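Side-chain contacts in excinuclease ABC, subunit A. (Deinococcus radiodurans, PDB 2VF7), which binds DNA and hydrolyses ATP as a UvrA-family ABC protein, and probably helps to recognise damaged DNA for excision repair: residues K275-V278 with Q279-I283; D546-A549 with A550-Q554; G577-L580 with A581-T584; L711-L714 with R715-G718; Q775-K778 with L779-G783. The protein carries 1 engineered substitution. One frame throughout, in Å; residues are numbered along the deposited sequence.

Overall arrangement
Contacts 1 to 5 follow one another along the chain. Contact 1, at the C-terminal end of helix 272-278 and the link that follows, stands apart; its helical half belongs to the UvrA DNA-binding domain, and its centre is about 26 Å from that of contact 2. The others belong to the ABC ATPase range. Contact 2 ends helix 536-551, which leaves the second P-loop, and its Phe552 and His551 pack on contact 3, between strands 575-578 and 585-589 (centres about 12 Å apart). Contacts 4 and 5, centres about 15 Å apart, terminate helices 705-716 and 766-781 and share the Glu716-Lys778 salt bridge, its exact geometry doubtful. All five sit where a helix or strand ends.

Contact 1 (K275-V278 with Q279-I283); sequences KKRV and QGYMI
Arg277 carries its CG anti to the backbone N (chi1 180°), while Tyr281 swings its ring beside its own N, and the two side chains come together one turn apart. Tyr281 CE2 sits over the centre of the guanidinium, 3.9 Å from Arg277 CZ, with the ring and guanidinium planes 47° apart, so this is a slanted cover and not a flat stack. The phenol OH lies over the same group, 3.8 Å from Arg277 NH2. NH2 spends its hydrogen bond on the carbonyl of Trp184, whereas the buried NE finds no partner. With an alanine here the Trp184 carbonyl would probably lose its donor, and Tyr281 CE2 and OH would lose the group they lie against. The backbone changes its pattern at this point, as helix 272-278 gives way to the link into strand 283-286: Gln279 N still bonds Lys275 O four residues back (3.1 Å), but Gly280 N turns to Arg277 O (2.9 Å), and Tyr281 N reaches Val278 O at 3.1 Å, both only three residues back. On another side of the chain the Met282 methyl meets Val278. Met282 CE lies 3.2 Å from Val278 CG1, tighter than an ordinary van der Waals contact, and both side chains also rest on Phe266 of helix 258-268.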
loop_
_atom_site.group_PDB
_atom_site.type_symbol
_atom_site.label_atom_id
_atom_site.label_comp_id
_atom_site.label_asym_id
_atom_site.label_seq_id
_atom_site.Cartn_x
_atom_site.Cartn_y
_atom_site.Cartn_z
ATOM N N LYS A 275 5.508 -17.036 -19.566
ATOM C CA LYS A 275 4.231 -17.034 -20.274
ATOM C C LYS A 275 4.455 -17.350 -21.752
ATOM O O LYS A 275 3.640 -18.026 -22.381
ATOM C CB LYS A 275 3.554 -15.666 -20.122
ATOM C CG LYS A 275 2.103 -15.616 -20.558
ATOM C CD LYS A 275 1.629 -14.175 -20.717
ATOM C CE LYS A 275 0.155 -14.082 -21.158
ATOM N NZ LYS A 275 -0.816 -14.507 -20.104
ATOM N N LYS A 276 5.574 -16.865 -22.287
ATOM C CA LYS A 276 5.920 -17.044 -23.686
ATOM C C LYS A 276 6.427 -18.462 -23.975
ATOM O O LYS A 276 6.219 -18.979 -25.067
ATOM C CB LYS A 276 6.948 -15.988 -24.109
ATOM C CG LYS A 276 6.753 -15.467 -25.529
ATOM C CD LYS A 276 7.056 -13.970 -25.633
ATOM C CE LYS A 276 6.855 -13.466 -27.074
ATOM N NZ LYS A 276 6.978 -11.978 -27.221
ATOM N N ARG A 277 7.088 -19.081 -22.995
ATOM C CA ARG A 277 7.567 -20.467 -23.116
ATOM C C ARG A 277 6.379 -21.422 -23.154
ATOM O O ARG A 277 6.204 -22.180 -24.109
ATOM C CB ARG A 277 8.479 -20.839 -21.941
ATOM C CG ARG A 277 8.997 -22.253 -22.002
ATOM C CD ARG A 277 9.194 -22.834 -20.611
ATOM N NE ARG A 277 9.521 -24.260 -20.693
ATOM C CZ ARG A 277 8.734 -25.265 -20.291
ATOM N NH1 ARG A 277 7.542 -25.023 -19.728
ATOM N NH2 ARG A 277 9.158 -26.528 -20.441
ATOM N N VAL A 278 5.583 -21.360 -22.087
ATOM C CA VAL A 278 4.313 -22.076 -21.930
ATOM C C VAL A 278 3.411 -21.997 -23.177
ATOM O O VAL A 278 2.829 -22.997 -23.610
ATOM C CB VAL A 278 3.619 -21.576 -20.620
ATOM C CG1 VAL A 278 2.129 -21.392 -20.763
ATOM C CG2 VAL A 278 3.964 -22.510 -19.464
ATOM N N GLN A 279 3.345 -20.810 -23.766
ATOM C CA GLN A 279 2.515 -20.559 -24.933
ATOM C C GLN A 279 2.998 -21.315 -26.172
ATOM O O GLN A 279 2.225 -21.541 -27.084
ATOM C CB GLN A 279 2.440 -19.056 -25.205
ATOM C CG GLN A 279 1.062 -18.549 -25.609
ATOM C CD GLN A 279 0.931 -17.036 -25.466
ATOM O OE1 GLN A 279 1.768 -16.377 -24.826
ATOM N NE2 GLN A 279 -0.125 -16.474 -26.064
ATOM N N GLY A 280 4.271 -21.712 -26.192
ATOM C CA GLY A 280 4.799 -22.569 -27.258
ATOM C C GLY A 280 4.222 -23.989 -27.313
ATOM O O GLY A 280 4.355 -24.676 -28.327
ATOM N N TYR A 281 3.589 -24.431 -26.226
ATOM C CA TYR A 281 2.993 -25.773 -26.139
ATOM C C TYR A 281 1.465 -25.718 -26.157
ATOM O O TYR A 281 0.790 -26.685 -25.770
ATOM C CB TYR A 281 3.478 -26.486 -24.869
ATOM C CG TYR A 281 4.965 -26.359 -24.665
ATOM C CD1 TYR A 281 5.848 -27.239 -25.291
ATOM C CD2 TYR A 281 5.499 -25.346 -23.861
ATOM C CE1 TYR A 281 7.220 -27.122 -25.114
ATOM C CE2 TYR A 281 6.878 -25.219 -23.685
ATOM C CZ TYR A 281 7.724 -26.115 -24.317
ATOM O OH TYR A 281 9.088 -26.010 -24.164
ATOM N N MET A 282 0.929 -24.586 -26.608
ATOM C CA MET A 282 -0.505 -24.364 -26.661
ATOM C C MET A 282 -0.975 -24.137 -28.085
ATOM O O MET A 282 -0.169 -23.887 -28.985
ATOM C CB MET A 282 -0.881 -23.160 -25.817
ATOM C CG MET A 282 -1.295 -23.494 -24.398
ATOM S SD MET A 282 -1.785 -22.012 -23.481
ATOM C CE MET A 282 -0.179 -21.420 -23.019
ATOM N N ILE A 283 -2.282 -24.236 -28.293
ATOM C CA ILE A 283 -2.871 -23.889 -29.584
ATOM C C ILE A 283 -3.937 -22.797 -29.386
ATOM O O ILE A 283 -4.719 -22.854 -28.436
ATOM C CB ILE A 283 -3.368 -25.151 -30.371
ATOM C CG1 ILE A 283 -4.116 -26.122 -29.457
ATOM C CG2 ILE A 283 -2.176 -25.900 -30.990
ATOM C CD1 ILE A 283 -4.702 -27.339 -30.173
#

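Contact 2 (D546-A549 with A550-Q554); sequences DALA and AHFGQ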
loop_
_atom_site.group_PDB
_atom_site.type_symbol
_atom_site.label_atom_id
_atom_site.label_comp_id
_atom_site.label_asym_id
_atom_site.label_seq_id
_atom_site.Cartn_x
_atom_site.Cartn_y
_atom_site.Cartn_z
ATOM N N ASP A 546 10.261 -2.590 -40.858
ATOM C CA ASP A 546 9.922 -3.969 -41.182
ATOM C C ASP A 546 9.396 -4.128 -42.603
ATOM O O ASP A 546 8.501 -4.926 -42.873
ATOM C CB ASP A 546 9.067 -4.671 -40.106
ATOM C CG ASP A 546 7.875 -3.853 -39.649
ATOM O OD1 ASP A 546 6.910 -3.730 -40.440
ATOM O OD2 ASP A 546 7.898 -3.381 -38.481
ATOM N N ALA A 547 9.971 -3.345 -43.508
ATOM C CA ALA A 547 9.961 -3.672 -44.923
ATOM C C ALA A 547 11.374 -4.112 -45.282
ATOM O O ALA A 547 11.557 -5.160 -45.896
ATOM C CB ALA A 547 9.513 -2.484 -45.774
ATOM N N LEU A 548 12.377 -3.340 -44.865
ATOM C CA LEU A 548 13.759 -3.692 -45.202
ATOM C C LEU A 548 14.474 -4.631 -44.221
ATOM O O LEU A 548 15.598 -5.072 -44.490
ATOM C CB LEU A 548 14.602 -2.467 -45.600
ATOM C CG LEU A 548 15.090 -1.360 -44.675
ATOM C CD1 LEU A 548 16.029 -0.467 -45.468
ATOM C CD2 LEU A 548 13.948 -0.546 -44.167
ATOM N N ALA A 549 13.818 -4.954 -43.103
ATOM C CA ALA A 549 14.260 -6.067 -42.261
ATOM C C ALA A 549 13.903 -7.384 -42.951
ATOM O O ALA A 549 14.637 -8.372 -42.843
ATOM C CB ALA A 549 13.626 -5.995 -40.891
ATOM N N ALA A 550 12.774 -7.382 -43.659
ATOM C CA ALA A 550 12.336 -8.526 -44.459
ATOM C C ALA A 550 13.191 -8.743 -45.723
ATOM O O ALA A 550 13.343 -9.876 -46.189
ATOM C CB ALA A 550 10.864 -8.385 -44.824
ATOM N N HIS A 551 13.736 -7.655 -46.268
ATOM C CA HIS A 551 14.653 -7.701 -47.415
ATOM C C HIS A 551 16.047 -8.210 -47.025
ATOM O O HIS A 551 16.779 -8.717 -47.873
ATOM C CB HIS A 551 14.745 -6.309 -48.054
ATOM C CG HIS A 551 15.701 -6.217 -49.205
ATOM N ND1 HIS A 551 15.379 -6.638 -50.479
ATOM C CD2 HIS A 551 16.959 -5.720 -49.281
ATOM C CE1 HIS A 551 16.402 -6.419 -51.286
ATOM N NE2 HIS A 551 17.373 -5.861 -50.584
ATOM N N PHE A 552 16.409 -8.079 -45.747
ATOM C CA PHE A 552 17.708 -8.548 -45.245
ATOM C C PHE A 552 17.597 -9.830 -44.408
ATOM O O PHE A 552 16.622 -10.573 -44.522
ATOM C CB PHE A 552 18.420 -7.446 -44.442
ATOM C CG PHE A 552 18.772 -6.224 -45.248
ATOM C CD1 PHE A 552 18.448 -4.953 -44.777
ATOM C CD2 PHE A 552 19.433 -6.338 -46.472
ATOM C CE1 PHE A 552 18.765 -3.810 -45.516
ATOM C CE2 PHE A 552 19.757 -5.203 -47.221
ATOM C CZ PHE A 552 19.420 -3.931 -46.737
ATOM N N GLY A 553 18.599 -10.077 -43.564
ATOM C CA GLY A 553 18.659 -11.295 -42.754
ATOM C C GLY A 553 18.290 -11.138 -41.288
ATOM O O GLY A 553 18.638 -11.992 -40.472
ATOM N N GLN A 554 17.596 -10.049 -40.954
ATOM C CA GLN A 554 17.050 -9.826 -39.603
ATOM C C GLN A 554 15.756 -9.028 -39.640
ATOM O O GLN A 554 14.673 -9.595 -39.509
ATOM C CB GLN A 554 18.059 -9.132 -38.675
ATOM C CG GLN A 554 18.790 -10.086 -37.706
ATOM C CD GLN A 554 17.853 -10.762 -36.702
ATOM O OE1 GLN A 554 17.128 -10.097 -35.960
ATOM N NE2 GLN A 554 17.870 -12.092 -36.679
#
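Phe552 lies beside Leu548, one turn earlier, and the two side chains meet near their ends. Its CB stands roughly 3.7 Å from Leu548 O, and the ring then leaves on the side of its own backbone N (chi1 -63°), which sends it out towards the Leu548 side chain. CG follows at roughly 3.5 Å from Leu548 O. CD1 is modelled too close to the same oxygen for the approach to be trusted, so the exact place of that carbonyl is doubtful. Farther out, Phe552 CE1 comes to 4.3 Å from Leu548 CD1, an apolar contact between the two side chains. CZ, at the tip, lies in the plane of the His551 ring at its edge. Beyond the helix, the Phe552 side chain packs on Ile583 and Leu586, and Leu548 meets Leu586 as well, so this flank of the helix is laid against strand 585-589 and the link before it.

Helix 536-551 is the one that starts in the Walker A loop, where Lys536, Ser537 and Thr538 bind ADP; here it is at its far end, with Ala547 about 12 Å from Thr538 between side chains. The backbone bonds are all weak: His551 N reaches Ala547 O at 3.3 Å, and Phe552 N makes a weak bond to Ala549 O (3.4 Å) and a doubtful one to Leu548 O. With stretched amide bonds and no polar side-chain pair across it, the last turn is probably held at least as much by the apolar seating of Leu548 and Phe552 as by its own hydrogen bonding.

Contact 3 (G577-L580 with A581-T584); sequences GGDL and AQIT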
loop_
_atom_site.group_PDB
_atom_site.type_symbol
_atom_site.label_atom_id
_atom_site.label_comp_id
_atom_site.label_asym_id
_atom_site.label_seq_id
_atom_site.Cartn_x
_atom_site.Cartn_y
_atom_site.Cartn_z
ATOM N N GLY A 577 11.439 -0.693 -53.394
ATOM C CA GLY A 577 11.877 -0.364 -54.748
ATOM C C GLY A 577 13.008 0.643 -54.695
ATOM O O GLY A 577 13.530 0.943 -53.620
ATOM N N GLY A 578 13.388 1.168 -55.854
ATOM C CA GLY A 578 14.461 2.153 -55.936
ATOM C C GLY A 578 15.831 1.519 -56.044
ATOM O O GLY A 578 15.951 0.365 -56.441
ATOM N N ASP A 579 16.867 2.285 -55.695
ATOM C CA ASP A 579 18.260 1.823 -55.792
ATOM C C ASP A 579 18.648 1.037 -54.530
ATOM O O ASP A 579 19.257 1.572 -53.598
ATOM C CB ASP A 579 19.234 2.995 -56.039
ATOM C CG ASP A 579 18.772 3.949 -57.151
ATOM O OD1 ASP A 579 18.461 3.502 -58.277
ATOM O OD2 ASP A 579 18.739 5.171 -56.895
ATOM N N LEU A 580 18.266 -0.237 -54.523
ATOM C CA LEU A 580 18.494 -1.158 -53.410
ATOM C C LEU A 580 19.954 -1.578 -53.244
ATOM O O LEU A 580 20.443 -1.702 -52.115
ATOM C CB LEU A 580 17.643 -2.424 -53.597
ATOM C CG LEU A 580 16.343 -2.665 -52.826
ATOM C CD1 LEU A 580 16.558 -2.513 -51.321
ATOM C CD2 LEU A 580 15.218 -1.770 -53.310
ATOM N N ALA A 581 20.638 -1.817 -54.362
ATOM C CA ALA A 581 22.007 -2.352 -54.341
ATOM C C ALA A 581 23.014 -1.418 -53.647
ATOM O O ALA A 581 24.210 -1.725 -53.572
ATOM C CB ALA A 581 22.469 -2.720 -55.752
ATOM N N GLN A 582 22.517 -0.295 -53.131
ATOM C CA GLN A 582 23.325 0.641 -52.349
ATOM C C GLN A 582 23.201 0.410 -50.831
ATOM O O GLN A 582 23.983 0.958 -50.050
ATOM C CB GLN A 582 22.938 2.087 -52.695
ATOM C CG GLN A 582 23.278 2.519 -54.116
ATOM C CD GLN A 582 22.850 3.943 -54.424
ATOM O OE1 GLN A 582 22.345 4.228 -55.511
ATOM N NE2 GLN A 582 23.043 4.846 -53.467
ATOM N N ILE A 583 22.217 -0.394 -50.426
ATOM C CA ILE A 583 21.912 -0.608 -49.007
ATOM C C ILE A 583 22.253 -2.025 -48.533
ATOM O O ILE A 583 21.720 -3.020 -49.041
ATOM C CB ILE A 583 20.442 -0.273 -48.656
ATOM C CG1 ILE A 583 20.076 1.122 -49.154
ATOM C CG2 ILE A 583 20.222 -0.356 -47.137
ATOM C CD1 ILE A 583 18.626 1.527 -48.873
ATOM N N THR A 584 23.137 -2.088 -47.542
ATOM C CA THR A 584 23.690 -3.338 -47.038
ATOM C C THR A 584 23.051 -3.718 -45.708
ATOM O O THR A 584 22.565 -4.842 -45.533
ATOM C CB THR A 584 25.215 -3.211 -46.854
ATOM O OG1 THR A 584 25.815 -2.853 -48.106
ATOM C CG2 THR A 584 25.817 -4.522 -46.356
#
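Asp579 and Leu580, just past the end of strand 575-578, are the residues of 577-580 that meet 581-584. Asp579 is the centre of an inverse gamma turn, closed by a weak bond from Leu580 N to Gly578 O (3.1 Å). Its side chain runs alongside that of Gln582 in the same direction, with carboxylate and amide planes only 7° apart. The touch is made by Gln582 OE1, 3.4 Å from Asp579 CB, because the glutamine chain is extended beyond CG (chi2 179°) and reaches back along its neighbour. Leu580 then supplies the hydrogen bond between the segments: its O accepts Ile583 N at 2.8 Å, nearly straight at the hydrogen, although the donor stands above the carbonyl plane. Ala581 and Gln582 occupy the corners of this turn, close to type I, which carries the chain from the edge of the antiparallel sheet to strand 585-589 at the edge of the large mixed sheet. Shortening Gln582 to an alanine is likely to leave Asp579 CB without its flanking amide and to open a gap beside Ala500 and Leu522. One carboxylate oxygen of the aspartate, OD2, is taken by Trp502 N, and the meeting of Asp579 with Gln582 appears to be mainly van der Waals contact, since no hydrogen bond links the two side chains.

Contact 4 (L711-L714 with R715-G718); sequences LDTL and REVG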
loop_
_atom_site.group_PDB
_atom_site.type_symbol
_atom_site.label_atom_id
_atom_site.label_comp_id
_atom_site.label_asym_id
_atom_site.label_seq_id
_atom_site.Cartn_x
_atom_site.Cartn_y
_atom_site.Cartn_z
ATOM N N LEU A 711 35.048 3.980 -25.558
ATOM C CA LEU A 711 34.903 5.134 -24.674
ATOM C C LEU A 711 34.932 6.468 -25.388
ATOM O O LEU A 711 34.346 7.444 -24.900
ATOM C CB LEU A 711 36.038 5.141 -23.651
ATOM C CG LEU A 711 36.230 3.959 -22.707
ATOM C CD1 LEU A 711 37.494 4.187 -21.888
ATOM C CD2 LEU A 711 35.031 3.764 -21.790
ATOM N N ASP A 712 35.635 6.523 -26.523
ATOM C CA ASP A 712 35.759 7.756 -27.306
ATOM C C ASP A 712 34.433 8.165 -27.966
ATOM O O ASP A 712 34.069 9.348 -27.941
ATOM C CB ASP A 712 36.882 7.618 -28.358
ATOM C CG ASP A 712 37.372 8.962 -28.888
ATOM O OD1 ASP A 712 37.820 9.810 -28.083
ATOM O OD2 ASP A 712 37.317 9.169 -30.124
ATOM N N THR A 713 33.732 7.196 -28.567
ATOM C CA THR A 713 32.384 7.415 -29.138
ATOM C C THR A 713 31.336 7.775 -28.065
ATOM O O THR A 713 30.436 8.561 -28.308
ATOM C CB THR A 713 31.862 6.190 -29.947
ATOM O OG1 THR A 713 31.872 5.009 -29.115
ATOM C CG2 THR A 713 32.698 5.960 -31.169
ATOM N N LEU A 714 31.461 7.199 -26.881
ATOM C CA LEU A 714 30.588 7.571 -25.769
ATOM C C LEU A 714 30.848 8.975 -25.287
ATOM O O LEU A 714 29.964 9.630 -24.757
ATOM C CB LEU A 714 30.762 6.609 -24.618
ATOM C CG LEU A 714 30.203 5.222 -24.867
ATOM C CD1 LEU A 714 30.713 4.307 -23.769
ATOM C CD2 LEU A 714 28.655 5.252 -24.896
ATOM N N ARG A 715 32.071 9.442 -25.481
ATOM C CA ARG A 715 32.464 10.758 -24.998
ATOM C C ARG A 715 32.033 11.809 -25.993
ATOM O O ARG A 715 31.408 12.800 -25.616
ATOM C CB ARG A 715 33.965 10.803 -24.731
ATOM C CG ARG A 715 34.351 11.668 -23.560
ATOM C CD ARG A 715 35.842 11.542 -23.230
ATOM N NE ARG A 715 36.415 12.825 -22.823
ATOM C CZ ARG A 715 36.800 13.778 -23.671
ATOM N NH1 ARG A 715 36.681 13.604 -24.981
ATOM N NH2 ARG A 715 37.309 14.913 -23.211
ATOM N N GLU A 716 32.342 11.558 -27.268
ATOM C CA GLU A 716 31.905 12.380 -28.403
ATOM C C GLU A 716 30.391 12.646 -28.449
ATOM O O GLU A 716 29.938 13.675 -28.972
ATOM C CB GLU A 716 32.327 11.716 -29.724
ATOM C CG GLU A 716 33.752 12.021 -30.167
ATOM C CD GLU A 716 34.213 11.168 -31.350
ATOM O OE1 GLU A 716 34.247 9.920 -31.231
ATOM O OE2 GLU A 716 34.564 11.755 -32.405
ATOM N N VAL A 717 29.613 11.711 -27.924
ATOM C CA VAL A 717 28.161 11.736 -28.086
ATOM C C VAL A 717 27.473 12.396 -26.854
ATOM O O VAL A 717 26.251 12.602 -26.828
ATOM C CB VAL A 717 27.643 10.297 -28.481
ATOM C CG1 VAL A 717 27.059 9.521 -27.296
ATOM C CG2 VAL A 717 26.692 10.364 -29.645
ATOM N N GLY A 718 28.292 12.735 -25.852
ATOM C CA GLY A 718 27.889 13.583 -24.729
ATOM C C GLY A 718 27.756 12.920 -23.366
ATOM O O GLY A 718 27.282 13.559 -22.423
#
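Asp712 and Glu716, one helical turn apart, bring two carboxylates together with their planes 36° apart. Asp712 has CG anti to its backbone N (chi1 -161°), which bends its OD2 towards the next turn, and Glu716 comes across it at a slant. OD2 and Glu716 OE1 are 3.3 Å apart, two acceptors with like charge. Glu716 is modelled in two conformers, so this approach holds for one of them and is less certain. In that conformer OE1 is also near the backbone oxygen of Asp712. The repulsion is probably offset by Lys778 of helix 766-781, which takes Glu716 OE2 in a salt bridge, although the exact geometry of that bridge is doubtful and it too belongs to the conformer described. Beneath the side chains the backbone is firm at one point: Glu716 N bonds Asp712 O at 2.9 Å, almost straight. On the buried side Val717 CB rests 3.3 Å from Thr713 O, while Leu714 and Val717 both pack against helix 733-743. Val717 N makes a weak bond to the same Thr713 O. Helix 705-716 ends here in a Schellman motif, in which Gly718 takes a positive phi of 110° and its N returns to Arg715 O (3.1 Å). In the ABC ATPase this capping glycine, Gly718, lies about 11 Å from a bound ADP.

Contact 5 (Q775-K778 with L779-G783); sequences QLVK and LVDAG
Leu776 and Leu779 form the apolar side of this turn, their CD2 methyls 4.3 Å apart. Leu779 reaches it with CG set between its backbone N and carbonyl carbon (chi1 83°), the crowded position for a first torsion. Leu776, Leu779 and Val780 face the sheet, Leu776 on Leu757, Leu779 on Tyr755 and Val786, and Val780 on Val786. Helix 766-781 is the crossover of a beta-alpha-beta unit, packed over the parallel strands 753-758 and 785-789 that it connects in the ABC ATPase core. The backbone hydrogen bonds are uneven. Asp781 N bonds Val777 O at 3.0 Å, and Leu779 N holds Gln775 O at 3.2 Å. Weaker ones run from Val780 N, split between Leu776 O and Val777 O, and from Ala782 N to Lys778 O. The helix closes in a Schellman motif, with Gly783 at a phi of 101° and its N returning to Val780 O (3.1 Å); this glycine also bonds through its backbone to Gly752, just ahead of strand 753-758. The ionic partner of Lys778 is Glu716 of helix 705-716. Mixed contacts make up the rest. Val780 CG2 lies 3.2 Å from Leu776 O, one turn back. On the outer face Val777 and Asp781 run next to each other, with Val777 CG1 at 3.7 Å from Asp781 OD2, and Val777 also touches Arg497.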
loop_
_atom_site.group_PDB
_atom_site.type_symbol
_atom_site.label_atom_id
_atom_site.label_comp_id
_atom_site.label_asym_id
_atom_site.label_seq_id
_atom_site.Cartn_x
_atom_site.Cartn_y
_atom_site.Cartn_z
ATOM N N GLN A 775 28.029 14.453 -34.888
ATOM C CA GLN A 775 28.291 13.024 -35.002
ATOM C C GLN A 775 27.417 12.409 -36.099
ATOM O O GLN A 775 27.845 11.480 -36.791
ATOM C CB GLN A 775 28.114 12.289 -33.656
ATOM C CG GLN A 775 28.546 13.056 -32.380
ATOM C CD GLN A 775 29.980 13.591 -32.405
ATOM O OE1 GLN A 775 30.918 12.924 -32.873
ATOM N NE2 GLN A 775 30.155 14.804 -31.871
ATOM N N LEU A 776 26.200 12.933 -36.255
ATOM C CA LEU A 776 25.314 12.509 -37.338
ATOM C C LEU A 776 25.879 12.920 -38.686
ATOM O O LEU A 776 25.723 12.194 -39.658
ATOM C CB LEU A 776 23.884 13.052 -37.156
ATOM C CG LEU A 776 23.047 12.534 -35.971
ATOM C CD1 LEU A 776 21.629 13.053 -36.008
ATOM C CD2 LEU A 776 23.039 11.010 -35.870
ATOM N N VAL A 777 26.534 14.080 -38.737
ATOM C CA VAL A 777 27.286 14.516 -39.923
ATOM C C VAL A 777 28.404 13.521 -40.268
ATOM O O VAL A 777 28.536 13.107 -41.416
ATOM C CB VAL A 777 27.863 15.937 -39.735
ATOM C CG1 VAL A 777 28.836 16.279 -40.824
ATOM C CG2 VAL A 777 26.741 16.967 -39.717
ATOM N N LYS A 778 29.186 13.128 -39.262
ATOM C CA LYS A 778 30.270 12.164 -39.450
ATOM C C LYS A 778 29.813 10.891 -40.133
ATOM O O LYS A 778 30.407 10.470 -41.119
ATOM C CB LYS A 778 30.965 11.830 -38.121
ATOM C CG LYS A 778 32.057 12.820 -37.769
ATOM C CD LYS A 778 33.045 12.277 -36.752
ATOM C CE LYS A 778 32.756 12.796 -35.350
ATOM N NZ LYS A 778 33.993 12.760 -34.494
ATOM N N LEU A 779 28.744 10.287 -39.631
ATOM C CA LEU A 779 28.313 8.995 -40.164
ATOM C C LEU A 779 27.663 9.068 -41.575
ATOM O O LEU A 779 27.613 8.064 -42.287
ATOM C CB LEU A 779 27.495 8.204 -39.123
ATOM C CG LEU A 779 26.003 8.421 -38.897
ATOM C CD1 LEU A 779 25.249 7.623 -39.943
ATOM C CD2 LEU A 779 25.583 7.982 -37.512
ATOM N N VAL A 780 27.217 10.258 -41.984
ATOM C CA VAL A 780 26.733 10.491 -43.355
ATOM C C VAL A 780 27.916 10.733 -44.308
ATOM O O VAL A 780 27.871 10.366 -45.487
ATOM C CB VAL A 780 25.718 11.676 -43.415
ATOM C CG1 VAL A 780 25.248 11.935 -44.832
ATOM C CG2 VAL A 780 24.517 11.406 -42.521
ATOM N N ASP A 781 28.971 11.356 -43.785
ATOM C CA ASP A 781 30.260 11.458 -44.481
ATOM C C ASP A 781 30.828 10.079 -44.803
ATOM O O ASP A 781 31.545 9.911 -45.793
ATOM C CB ASP A 781 31.278 12.221 -43.628
ATOM C CG ASP A 781 31.040 13.716 -43.636
ATOM O OD1 ASP A 781 30.447 14.220 -44.617
ATOM O OD2 ASP A 781 31.453 14.376 -42.653
ATOM N N ALA A 782 30.503 9.097 -43.958
ATOM C CA ALA A 782 30.945 7.716 -44.174
ATOM C C ALA A 782 30.270 7.039 -45.383
ATOM O O ALA A 782 30.748 6.027 -45.866
ATOM C CB ALA A 782 30.737 6.896 -42.911
ATOM N N GLY A 783 29.165 7.615 -45.864
ATOM C CA GLY A 783 28.353 7.026 -46.930
ATOM C C GLY A 783 27.100 6.319 -46.422
ATOM O O GLY A 783 26.591 5.388 -47.052
#